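Long-range contacts in uncharacterized protein (Slackia heliotrinireducens DSM 20476, PDB 4S1P), which is a putative SGNH hydrolase of the GDSL-like lipase/acylhydrolase family, probably an esterase, whose natural substrate is not known: residues N17-M22 with R174-V179; G38-E43 with M69-H74; P101-T106 with S141-A146. One frame throughout, in Å; residues are numbered along the deposited sequence.

Interaction 1: residues N17-M22 with R174-V179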
loop_
_atom_site.group_PDB
_atom_site.type_symbol
_atom_site.label_atom_id
_atom_site.label_comp_id
_atom_site.label_asym_id
_atom_site.label_seq_id
_atom_site.Cartn_x
_atom_site.Cartn_y
_atom_site.Cartn_z
ATOM N N ASN A 17 8.071 2.742 -11.003
ATOM C CA ASN A 17 9.483 3.048 -10.793
ATOM C C ASN A 17 10.299 1.922 -10.194
ATOM O O ASN A 17 11.256 2.168 -9.452
ATOM C CB ASN A 17 9.646 4.310 -9.963
ATOM C CG ASN A 17 8.897 5.478 -10.546
ATOM O OD1 ASN A 17 9.131 5.843 -11.704
ATOM N ND2 ASN A 17 7.989 6.066 -9.768
ATOM N N HIS A 18 9.914 0.684 -10.529
ATOM C CA HIS A 18 10.582 -0.498 -10.038
ATOM C C HIS A 18 10.723 -0.522 -8.525
ATOM O O HIS A 18 11.672 -1.063 -7.965
ATOM C CB HIS A 18 11.965 -0.588 -10.667
ATOM C CG HIS A 18 11.923 -0.697 -12.166
ATOM N ND1 HIS A 18 11.736 -1.897 -12.819
ATOM C CD2 HIS A 18 11.960 0.250 -13.125
ATOM C CE1 HIS A 18 11.715 -1.686 -14.124
ATOM N NE2 HIS A 18 11.850 -0.389 -14.334
HETATM N N MSE A 19 9.718 0.007 -7.853
HETATM C CA MSE A 19 9.807 0.069 -6.406
HETATM C C MSE A 19 9.945 -1.309 -5.724
HETATM O O MSE A 19 10.724 -1.439 -4.815
HETATM C CB MSE A 19 8.658 0.888 -5.842
HETATM C CG MSE A 19 8.835 1.189 -4.367
HETATM SE SE MSE A 19 8.164 -0.212 -3.147
HETATM C CE MSE A 19 6.342 0.464 -3.023
ATOM N N PRO A 20 9.205 -2.347 -6.176
ATOM C CA PRO A 20 9.375 -3.657 -5.537
ATOM C C PRO A 20 10.815 -4.164 -5.648
ATOM O O PRO A 20 11.313 -4.769 -4.709
ATOM C CB PRO A 20 8.365 -4.526 -6.263
ATOM C CG PRO A 20 7.289 -3.549 -6.644
ATOM C CD PRO A 20 8.074 -2.346 -7.109
ATOM N N ASP A 21 11.448 -3.930 -6.802
ATOM C CA ASP A 21 12.853 -4.309 -7.008
ATOM C C ASP A 21 13.770 -3.545 -6.024
ATOM O O ASP A 21 14.722 -4.101 -5.474
ATOM C CB ASP A 21 13.269 -3.964 -8.440
ATOM C CG ASP A 21 12.779 -4.948 -9.490
ATOM O OD1 ASP A 21 12.302 -6.051 -9.176
ATOM O OD2 ASP A 21 12.947 -4.619 -10.690
HETATM N N MSE A 22 13.477 -2.270 -5.808
HETATM C CA MSE A 22 14.229 -1.457 -4.856
HETATM C C MSE A 22 14.075 -2.015 -3.460
HETATM O O MSE A 22 15.033 -2.163 -2.703
HETATM C CB MSE A 22 13.844 0.027 -4.860
HETATM C CG MSE A 22 14.191 0.710 -6.159
HETATM SE SE MSE A 22 14.124 2.683 -6.075
HETATM C CE MSE A 22 12.231 2.824 -6.104
ATOM N N ARG A 174 11.256 5.821 -4.288
ATOM C CA ARG A 174 12.406 5.488 -3.470
ATOM C C ARG A 174 12.111 5.715 -1.993
ATOM O O ARG A 174 12.443 4.895 -1.132
ATOM C CB ARG A 174 13.623 6.268 -3.935
ATOM C CG ARG A 174 14.867 5.943 -3.125
ATOM C CD ARG A 174 16.077 6.638 -3.705
ATOM N NE ARG A 174 17.249 6.370 -2.878
ATOM C CZ ARG A 174 17.601 7.063 -1.797
ATOM N NH1 ARG A 174 16.885 8.115 -1.379
ATOM N NH2 ARG A 174 18.692 6.701 -1.131
ATOM N N LEU A 175 11.414 6.810 -1.701
ATOM C CA LEU A 175 11.026 7.105 -0.375
ATOM C C LEU A 175 10.072 6.024 0.169
ATOM O O LEU A 175 10.242 5.524 1.283
ATOM C CB LEU A 175 10.339 8.454 -0.343
ATOM C CG LEU A 175 9.835 8.877 1.023
ATOM C CD1 LEU A 175 10.953 8.909 2.067
ATOM C CD2 LEU A 175 9.168 10.232 0.898
ATOM N N ALA A 176 9.106 5.624 -0.633
ATOM C CA ALA A 176 8.218 4.529 -0.190
ATOM C C ALA A 176 8.989 3.249 0.109
ATOM O O ALA A 176 8.731 2.603 1.098
ATOM C CB ALA A 176 7.189 4.275 -1.238
ATOM N N ALA A 177 9.926 2.895 -0.761
ATOM C CA ALA A 177 10.754 1.713 -0.533
ATOM C C ALA A 177 11.534 1.825 0.766
ATOM O O ALA A 177 11.642 0.858 1.504
ATOM C CB ALA A 177 11.697 1.472 -1.694
ATOM N N LEU A 178 12.104 2.996 1.029
ATOM C CA LEU A 178 12.890 3.187 2.259
ATOM C C LEU A 178 12.015 3.086 3.507
ATOM O O LEU A 178 12.393 2.466 4.511
ATOM C CB LEU A 178 13.633 4.528 2.237
ATOM C CG LEU A 178 14.776 4.637 1.241
ATOM C CD1 LEU A 178 15.142 6.104 1.127
ATOM C CD2 LEU A 178 15.961 3.767 1.629
ATOM N N VAL A 179 10.809 3.646 3.434
ATOM C CA VAL A 179 9.893 3.549 4.552
ATOM C C VAL A 179 9.451 2.088 4.802
ATOM O O VAL A 179 9.399 1.599 5.922
ATOM C CB VAL A 179 8.670 4.474 4.313
ATOM C CG1 VAL A 179 7.627 4.285 5.390
ATOM C CG2 VAL A 179 9.086 5.955 4.276
#
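M19 and M22, both selenomethionines, stand one turn apart on their helix and straddle the methyl group of A177. M19 CG lies 3.9 Å from A177 CB on one side. M22 CB comes within 4.1 Å of the same A177 CB. The two long side chains then part. In M19, CG is anti to the backbone N (chi1 -170°), and the chain bends at both following torsions. This turns SE over the backbone of A177, 4.2 Å from A177 CA. The terminal methyl goes on to the next alanine, with M19 CE 4.3 Å from A176 CB. M22 takes another course. Its CG sits beside the backbone N, and the chain stays extended until the last torsion (chi3 -76°). That final bend lays the methyl on the helix backbone, M22 CE being 3.6 Å from R174 N. R174 is met chiefly at its backbone, and its CB points away from the facing helix. Its guanidinium instead has L178 CD1 of its own helix over one face.

No hydrogen bond crosses the contact, which is apolar helix packing. Small residues on the facing helix let the backbones come close, with M19 CA 6.2 Å from A177 CA. In the loop before helix 19-27, N17 ND2 bonds to S173 OG and P168 O, a polar tie between the loop and the start of helix 170-184.

The contact pairs helix 19-27 with helix 170-184 on one side of the central parallel sheet. M19 and A176 both rest on Y104 of strand 100-105. P20 packs on V31 and V33 of strand 29-35, and L175 faces away toward helix 149-154.

Interaction 2: residues G38-E43 with M69-H74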
loop_
_atom_site.group_PDB
_atom_site.type_symbol
_atom_site.label_atom_id
_atom_site.label_comp_id
_atom_site.label_asym_id
_atom_site.label_seq_id
_atom_site.Cartn_x
_atom_site.Cartn_y
_atom_site.Cartn_z
ATOM N N GLY A 38 -5.222 0.082 -11.343
ATOM C CA GLY A 38 -6.595 0.333 -10.914
ATOM C C GLY A 38 -7.119 -0.641 -9.886
ATOM O O GLY A 38 -8.247 -0.495 -9.435
ATOM N N ALA A 39 -6.310 -1.604 -9.463
ATOM C CA ALA A 39 -6.804 -2.611 -8.520
ATOM C C ALA A 39 -7.125 -2.051 -7.140
ATOM O O ALA A 39 -6.458 -1.140 -6.646
ATOM C CB ALA A 39 -5.800 -3.744 -8.379
ATOM N N ARG A 40 -8.145 -2.635 -6.528
ATOM C CA ARG A 40 -8.532 -2.373 -5.139
ATOM C C ARG A 40 -8.217 -3.607 -4.298
ATOM O O ARG A 40 -8.223 -4.748 -4.806
ATOM C CB ARG A 40 -10.038 -2.082 -5.008
ATOM C CG ARG A 40 -10.492 -0.790 -5.695
ATOM C CD ARG A 40 -11.989 -0.621 -5.754
ATOM N NE ARG A 40 -12.322 0.499 -6.636
ATOM C CZ ARG A 40 -12.977 1.605 -6.281
ATOM N NH1 ARG A 40 -13.380 1.807 -5.024
ATOM N NH2 ARG A 40 -13.219 2.540 -7.197
ATOM N N LEU A 41 -7.946 -3.387 -3.016
ATOM C CA LEU A 41 -7.540 -4.504 -2.137
ATOM C C LEU A 41 -8.584 -5.604 -2.064
ATOM O O LEU A 41 -8.215 -6.771 -1.927
ATOM C CB LEU A 41 -7.247 -4.049 -0.705
ATOM C CG LEU A 41 -5.875 -3.532 -0.440
ATOM C CD1 LEU A 41 -5.862 -3.078 1.026
ATOM C CD2 LEU A 41 -4.751 -4.499 -0.735
ATOM N N ALA A 42 -9.878 -5.240 -2.161
ATOM C CA ALA A 42 -10.941 -6.225 -2.032
ATOM C C ALA A 42 -10.807 -7.358 -3.070
ATOM O O ALA A 42 -11.303 -8.450 -2.863
ATOM C CB ALA A 42 -12.287 -5.563 -2.166
ATOM N N GLU A 43 -10.168 -7.085 -4.223
ATOM C CA GLU A 43 -10.002 -8.133 -5.238
ATOM C C GLU A 43 -9.295 -9.344 -4.664
ATOM O O GLU A 43 -9.567 -10.480 -5.025
ATOM C CB GLU A 43 -9.155 -7.635 -6.420
ATOM C CG GLU A 43 -9.809 -6.550 -7.189
ATOM C CD GLU A 43 -8.936 -6.077 -8.328
ATOM O OE1 GLU A 43 -8.025 -6.841 -8.799
ATOM O OE2 GLU A 43 -9.184 -4.907 -8.695
HETATM N N MSE A 69 0.051 -4.507 2.046
HETATM C CA MSE A 69 -1.243 -4.228 1.498
HETATM C C MSE A 69 -1.357 -2.768 1.128
HETATM O O MSE A 69 -1.216 -1.897 1.998
HETATM C CB MSE A 69 -2.348 -4.550 2.516
HETATM C CG MSE A 69 -2.280 -6.003 2.986
HETATM SE SE MSE A 69 -3.332 -6.345 4.597
HETATM C CE MSE A 69 -2.264 -5.174 5.775
ATOM N N GLN A 70 -1.610 -2.489 -0.160
ATOM C CA GLN A 70 -1.769 -1.117 -0.648
ATOM C C GLN A 70 -3.107 -0.962 -1.363
ATOM O O GLN A 70 -3.357 -1.638 -2.345
ATOM C CB GLN A 70 -0.616 -0.767 -1.611
ATOM C CG GLN A 70 -0.697 0.639 -2.204
ATOM C CD GLN A 70 -0.964 0.635 -3.688
ATOM O OE1 GLN A 70 -0.271 -0.027 -4.459
ATOM N NE2 GLN A 70 -1.977 1.373 -4.105
ATOM N N GLU A 71 -3.931 -0.036 -0.853
ATOM C CA GLU A 71 -5.233 0.225 -1.404
ATOM C C GLU A 71 -5.166 1.260 -2.525
ATOM O O GLU A 71 -4.272 2.105 -2.577
ATOM C CB GLU A 71 -6.153 0.757 -0.301
ATOM C CG GLU A 71 -7.608 1.077 -0.689
ATOM C CD GLU A 71 -8.366 -0.153 -1.187
ATOM O OE1 GLU A 71 -8.046 -0.664 -2.293
ATOM O OE2 GLU A 71 -9.288 -0.623 -0.464
HETATM N N MSE A 72 -6.143 1.171 -3.421
HETATM C CA MSE A 72 -6.397 2.208 -4.425
HETATM C C MSE A 72 -6.264 3.557 -3.741
HETATM O O MSE A 72 -6.757 3.760 -2.641
HETATM C CB MSE A 72 -7.774 1.934 -5.046
HETATM C CG MSE A 72 -8.028 2.743 -6.322
HETATM SE SE MSE A 72 -8.817 4.480 -5.839
HETATM C CE MSE A 72 -10.521 3.857 -5.075
ATOM N N SER A 73 -5.625 4.491 -4.435
ATOM C CA SER A 73 -5.023 5.666 -3.816
ATOM C C SER A 73 -5.946 6.619 -3.079
ATOM O O SER A 73 -5.478 7.319 -2.195
ATOM C CB SER A 73 -4.206 6.468 -4.851
ATOM O OG SER A 73 -5.033 6.915 -5.883
ATOM N N HIS A 74 -7.242 6.651 -3.414
ATOM C CA HIS A 74 -8.183 7.443 -2.610
ATOM C C HIS A 74 -9.155 6.602 -1.806
ATOM O O HIS A 74 -9.984 7.147 -1.038
ATOM C CB HIS A 74 -8.928 8.508 -3.428
ATOM C CG HIS A 74 -9.786 7.979 -4.526
ATOM N ND1 HIS A 74 -11.023 7.435 -4.288
ATOM C CD2 HIS A 74 -9.647 8.031 -5.873
ATOM C CE1 HIS A 74 -11.599 7.135 -5.440
ATOM N NE2 HIS A 74 -10.783 7.491 -6.422
HETATM O O HOH W 1 -4.948 -2.435 -4.493
HETATM O O HOH W 2 -10.788 -2.662 -1.122
#
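L41 N and M72 N share one acceptor, E71 OE1. The bond from L41 N to E71 OE1 is 2.8 Å long and nearly straight (169°). It arrives on the syn side of the carboxylate, tilted from its plane. M72 N, 2.9 Å from E71 OE1, uses the anti lone pair. The other oxygen, E71 OE2, accepts from a water, which in turn accepts from A42 N. The carboxylate of E71 thus holds the main chain of both loops.

Two packing contacts flank it. L41 CD2 lies against the backbone of Q70, 3.6 Å from Q70 O, and its apolar partner is M69 CB. M72 runs alongside R40, and its methyl lies over one face of the guanidinium, with M72 CE 3.5 Å from R40 CZ. M72 SE sits over the centre of the H74 ring, 3.6 Å above its plane, a Met-aromatic contact.

The E71 chain leaves anti to the backbone N and bends at chi2 (61°), which folds the carboxylate back toward M72 N. With an alanine here, the N-H groups of L41 and M72 would probably lose their common acceptor, and loop 38-43 would be freer to shift. A second water joins Q70 O to A39 O, weakly at the latter. The CB of Q70 points away from loop 38-43. Its NE2 bonds to E71 O, 2.9 Å away, and to N11 OD1, and its OE1 meets T14 OG1.

The two loops follow strands 29-35 and 66-69, at the end of the parallel sheet where active-site loops gather in this family. M69 hydrogen-bonds with V102 and Y104 of strand 100-105, and Q70 with L9 of strand 4-10. Helix 80-96 packs nearby, with Y83 against E71 and L90 against M69.

Interaction 3: residues P101-T106 with S141-A146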
loop_
_atom_site.group_PDB
_atom_site.type_symbol
_atom_site.label_atom_id
_atom_site.label_comp_id
_atom_site.label_asym_id
_atom_site.label_seq_id
_atom_site.Cartn_x
_atom_site.Cartn_y
_atom_site.Cartn_z
ATOM N N PRO A 101 1.275 -8.874 8.576
ATOM C CA PRO A 101 0.702 -7.899 7.645
ATOM C C PRO A 101 1.316 -6.515 7.837
ATOM O O PRO A 101 1.652 -6.111 8.952
ATOM C CB PRO A 101 -0.789 -7.920 7.973
ATOM C CG PRO A 101 -0.894 -8.475 9.349
ATOM C CD PRO A 101 0.294 -9.372 9.560
ATOM N N VAL A 102 1.447 -5.803 6.714
ATOM C CA VAL A 102 2.031 -4.464 6.671
ATOM C C VAL A 102 1.130 -3.585 5.821
ATOM O O VAL A 102 0.816 -3.963 4.697
ATOM C CB VAL A 102 3.458 -4.493 6.062
ATOM C CG1 VAL A 102 4.044 -3.105 5.919
ATOM C CG2 VAL A 102 4.379 -5.369 6.905
ATOM N N ILE A 103 0.735 -2.428 6.346
ATOM C CA ILE A 103 -0.010 -1.481 5.567
ATOM C C ILE A 103 0.978 -0.548 4.859
ATOM O O ILE A 103 1.801 0.098 5.514
ATOM C CB ILE A 103 -0.961 -0.652 6.448
ATOM C CG1 ILE A 103 -2.083 -1.546 6.993
ATOM C CG2 ILE A 103 -1.504 0.562 5.695
ATOM C CD1 ILE A 103 -2.765 -0.947 8.190
ATOM N N TYR A 104 0.882 -0.462 3.532
ATOM C CA TYR A 104 1.634 0.538 2.754
ATOM C C TYR A 104 0.734 1.784 2.813
ATOM O O TYR A 104 -0.237 1.915 2.049
ATOM C CB TYR A 104 1.882 0.003 1.363
ATOM C CG TYR A 104 2.504 0.949 0.322
ATOM C CD1 TYR A 104 2.888 2.265 0.602
ATOM C CD2 TYR A 104 2.704 0.490 -0.952
ATOM C CE1 TYR A 104 3.389 3.103 -0.413
ATOM C CE2 TYR A 104 3.188 1.293 -1.958
ATOM C CZ TYR A 104 3.550 2.597 -1.691
ATOM O OH TYR A 104 4.004 3.411 -2.699
ATOM N N GLY A 105 1.010 2.654 3.785
ATOM C CA GLY A 105 0.210 3.863 3.952
ATOM C C GLY A 105 0.642 4.833 2.856
ATOM O O GLY A 105 1.810 5.165 2.735
ATOM N N THR A 106 -0.280 5.274 2.047
ATOM C CA THR A 106 0.011 6.224 0.998
ATOM C C THR A 106 -0.441 7.648 1.411
ATOM O O THR A 106 -0.832 7.925 2.542
ATOM C CB THR A 106 -0.632 5.770 -0.328
ATOM O OG1 THR A 106 -2.073 5.813 -0.227
ATOM C CG2 THR A 106 -0.192 4.340 -0.730
ATOM N N SER A 141 -6.117 -4.327 13.176
ATOM C CA SER A 141 -5.602 -5.527 12.517
ATOM C C SER A 141 -4.307 -6.050 13.121
ATOM O O SER A 141 -3.917 -7.195 12.906
ATOM C CB SER A 141 -5.323 -5.196 11.040
ATOM O OG SER A 141 -4.215 -4.298 10.917
ATOM N N GLY A 142 -3.594 -5.179 13.816
ATOM C CA GLY A 142 -2.245 -5.486 14.244
ATOM C C GLY A 142 -1.223 -5.434 13.143
ATOM O O GLY A 142 -0.121 -5.947 13.296
ATOM N N ALA A 143 -1.555 -4.798 12.041
ATOM C CA ALA A 143 -0.594 -4.652 10.944
ATOM C C ALA A 143 0.406 -3.556 11.265
ATOM O O ALA A 143 0.065 -2.557 11.912
ATOM C CB ALA A 143 -1.336 -4.347 9.651
ATOM N N LEU A 144 1.637 -3.727 10.795
ATOM C CA LEU A 144 2.606 -2.688 10.905
ATOM C C LEU A 144 2.263 -1.605 9.876
ATOM O O LEU A 144 1.866 -1.906 8.784
ATOM C CB LEU A 144 3.994 -3.228 10.571
ATOM C CG LEU A 144 4.473 -4.387 11.412
ATOM C CD1 LEU A 144 5.855 -4.812 10.927
ATOM C CD2 LEU A 144 4.475 -3.952 12.882
ATOM N N LEU A 145 2.416 -0.350 10.228
ATOM C CA LEU A 145 2.131 0.750 9.307
ATOM C C LEU A 145 3.415 1.317 8.759
ATOM O O LEU A 145 4.240 1.835 9.522
ATOM C CB LEU A 145 1.341 1.869 9.985
ATOM C CG LEU A 145 1.039 3.068 9.090
ATOM C CD1 LEU A 145 0.212 2.700 7.868
ATOM C CD2 LEU A 145 0.317 4.153 9.875
ATOM N N ALA A 146 3.558 1.249 7.439
ATOM C CA ALA A 146 4.607 1.986 6.732
ATOM C C ALA A 146 3.983 3.313 6.301
ATOM O O ALA A 146 3.235 3.336 5.323
ATOM C CB ALA A 146 5.096 1.165 5.554
#
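Y104 is paired with A146 in neighbouring parallel strands, yet its ring reaches beyond the pair. One ring face carries T106 CG2, 3.8 Å above the plane and toward the rim. M19 and A176 of the covering helices approach from the opposite side, also toward the rim. The hydroxyl of Y104 bonds to L13 O. The ring of P101 meets the alanine opposite, with P101 CB 4.0 Å from A143 CB.

These strands form a beta-alpha-beta unit at the border of the alpha/beta/alpha sandwich, the connection holding helices 114-119 and 123-141. Strand 144-147 is one of the two outermost strands of the sheet. Four backbone bonds join the two: L144 N to P101 O, I103 N to L144 O, A146 N to I103 O and G105 N to A146 O. The second is the shortest, with I103 N 2.7 Å from L144 O. The strands run 25° apart.

V102, Y104, L144 and A146 face one way. There helix 170-184 lies against Y104, L144 and A146. I103 and L145 face the other way, and F134 and A137 of helix 123-141 pack on I103. At G105 the strands pass close, with G105 CA 4.1 Å from L145 CD1.

In L145, CG is anti to the backbone N (chi1 178°), which brings CD1 across I103, and the closest carbons, L145 CD1 and I103 CG2, are only 3.5 Å apart.

In the fold
Strand 100-105 connects the three contacts. Interaction 3 meets interaction 2 where M69 N lies 2.8 Å from V102 O, a probable hydrogen bond. It meets interaction 1 at Y104, whose CE2 is 3.4 Å from M19 CE. Interactions 1 and 2 do not touch, with nearest atoms about 7 Å apart. Interaction 2 lies at the pocket: the M72 side chain is about 3 Å from an unknown ligand, probably from the crystallisation liquor, which G38 N and S73 OG hydrogen-bond. G38 may be the oxyanion-hole glycine found in SGNH hydrolases. Q70 lies near, without touching, S12, D164 and H167, which probably form a Ser-His-Asp triad. Interactions 1 and 3 lie farther from the ligand.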